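Local coordinates for putative snRNP Sm-like protein (Pyrococcus abyssi, PDB 1H64) that forms a heptameric ring of Sm-fold subunits and probably binds RNA, at residues E46-D50 with G51-K55. Sequence-based numbering, arbitrary orientation.
Sequences EMIQD and GEVVK
M47 and V54 meet over one face of a tight hairpin. The M47 side chain crosses V54 at a slant, and its SD rests 3.7 Å from V54 CG2. M47 CG lies anti to the backbone N (chi1 172°), which carries the thioether past that methyl. M47 N and M47 O both bond across to the neighbouring strand: V54 N gives a nearly straight bond to M47 O at 2.9 Å, and M47 N bonds to K55 O at 2.9 Å. Two successive residues thus stand opposite the single M47, consistent with a classic beta bulge. This hairpin joins the third and fourth strands of the Sm fold. M47 also packs on F25 and F27, and on I20 of a neighbouring subunit. On the other face, I48 CD1 presses on V53 CG2 at a tight 3.3 Å. With an alanine here, losing CD1 would probably open a gap beside that methyl. I48 CG2 lies 3.8 Å from G51 C. A type I' turn from Q49 to E52 closes the hairpin. At the backbone angles of G51 (phi 90°, psi -10°) a CB would clash with D50 O. Q49 N bonds to E52 O at 2.9 Å, and E52 N returns a bond to Q49 O at 3.1 Å.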
loop_
_atom_site.group_PDB
_atom_site.type_symbol
_atom_site.label_atom_id
_atom_site.label_comp_id
_atom_site.label_asym_id
_atom_site.label_seq_id
_atom_site.Cartn_x
_atom_site.Cartn_y
_atom_site.Cartn_z
ATOM N N GLU C 46 -9.533 -21.243 -13.937
ATOM C CA GLU C 46 -8.357 -21.235 -14.785
ATOM C C GLU C 46 -7.692 -19.855 -14.724
ATOM O O GLU C 46 -8.365 -18.819 -14.712
ATOM C CB GLU C 46 -8.735 -21.590 -16.227
ATOM C CG GLU C 46 -9.762 -20.674 -16.865
ATOM C CD GLU C 46 -10.670 -21.410 -17.846
ATOM O OE1 GLU C 46 -11.479 -22.249 -17.396
ATOM O OE2 GLU C 46 -10.576 -21.152 -19.061
ATOM N N MET C 47 -6.369 -19.853 -14.639
ATOM C CA MET C 47 -5.618 -18.611 -14.628
ATOM C C MET C 47 -5.280 -18.309 -16.081
ATOM O O MET C 47 -4.738 -19.162 -16.804
ATOM C CB MET C 47 -4.344 -18.763 -13.801
ATOM C CG MET C 47 -3.412 -17.572 -13.897
ATOM S SD MET C 47 -1.848 -17.923 -13.080
ATOM C CE MET C 47 -2.397 -18.078 -11.380
ATOM N N ILE C 48 -5.623 -17.108 -16.522
ATOM C CA ILE C 48 -5.361 -16.703 -17.892
ATOM C C ILE C 48 -4.261 -15.649 -17.938
ATOM O O ILE C 48 -4.313 -14.657 -17.209
ATOM C CB ILE C 48 -6.634 -16.131 -18.549
ATOM C CG1 ILE C 48 -7.724 -17.211 -18.589
ATOM C CG2 ILE C 48 -6.321 -15.612 -19.938
ATOM C CD1 ILE C 48 -7.307 -18.481 -19.295
ATOM N N GLN C 49 -3.270 -15.875 -18.798
ATOM C CA GLN C 49 -2.149 -14.955 -18.959
ATOM C C GLN C 49 -1.954 -14.646 -20.434
ATOM O O GLN C 49 -1.655 -15.543 -21.227
ATOM C CB GLN C 49 -0.867 -15.574 -18.410
ATOM C CG GLN C 49 0.350 -14.684 -18.568
ATOM C CD GLN C 49 1.637 -15.474 -18.718
ATOM O OE1 GLN C 49 2.727 -14.903 -18.746
ATOM N NE2 GLN C 49 1.516 -16.794 -18.829
ATOM N N ASP C 50 -2.117 -13.382 -20.805
ATOM C CA ASP C 50 -1.959 -12.974 -22.194
ATOM C C ASP C 50 -2.834 -13.817 -23.115
ATOM O O ASP C 50 -2.412 -14.195 -24.207
ATOM C CB ASP C 50 -0.491 -13.092 -22.626
ATOM C CG ASP C 50 0.403 -12.058 -21.961
ATOM O OD1 ASP C 50 0.405 -11.976 -20.715
ATOM O OD2 ASP C 50 1.112 -11.329 -22.686
ATOM N N GLY C 51 -4.049 -14.119 -22.667
ATOM C CA GLY C 51 -4.970 -14.896 -23.480
ATOM C C GLY C 51 -4.964 -16.411 -23.351
ATOM O O GLY C 51 -5.859 -17.066 -23.878
ATOM N N GLU C 52 -3.989 -16.993 -22.656
ATOM C CA GLU C 52 -3.968 -18.450 -22.547
ATOM C C GLU C 52 -4.031 -19.031 -21.136
ATOM O O GLU C 52 -3.619 -18.399 -20.157
ATOM C CB GLU C 52 -2.753 -19.006 -23.307
ATOM C CG GLU C 52 -1.389 -18.651 -22.734
ATOM C CD GLU C 52 -0.310 -18.626 -23.802
ATOM O OE1 GLU C 52 -0.308 -19.520 -24.680
ATOM O OE2 GLU C 52 0.539 -17.714 -23.764
ATOM N N VAL C 53 -4.565 -20.244 -21.046
ATOM C CA VAL C 53 -4.704 -20.943 -19.776
ATOM C C VAL C 53 -3.345 -21.450 -19.297
ATOM O O VAL C 53 -2.685 -22.235 -19.986
ATOM C CB VAL C 53 -5.667 -22.142 -19.926
ATOM C CG1 VAL C 53 -5.748 -22.928 -18.623
ATOM C CG2 VAL C 53 -7.037 -21.646 -20.353
ATOM N N VAL C 54 -2.923 -21.020 -18.113
ATOM C CA VAL C 54 -1.634 -21.469 -17.606
ATOM C C VAL C 54 -1.736 -22.271 -16.316
ATOM O O VAL C 54 -0.746 -22.849 -15.859
ATOM C CB VAL C 54 -0.655 -20.278 -17.429
ATOM C CG1 VAL C 54 -0.429 -19.607 -18.775
ATOM C CG2 VAL C 54 -1.202 -19.278 -16.414
ATOM N N LYS C 55 -2.938 -22.320 -15.744
ATOM C CA LYS C 55 -3.200 -23.076 -14.521
ATOM C C LYS C 55 -4.705 -23.339 -14.394
ATOM O O LYS C 55 -5.528 -22.606 -14.951
ATOM C CB LYS C 55 -2.722 -22.307 -13.277
ATOM C CG LYS C 55 -1.216 -22.093 -13.159
ATOM C CD LYS C 55 -0.527 -23.163 -12.307
ATOM C CE LYS C 55 -0.852 -22.993 -10.827
ATOM N NZ LYS C 55 0.104 -23.713 -9.924
#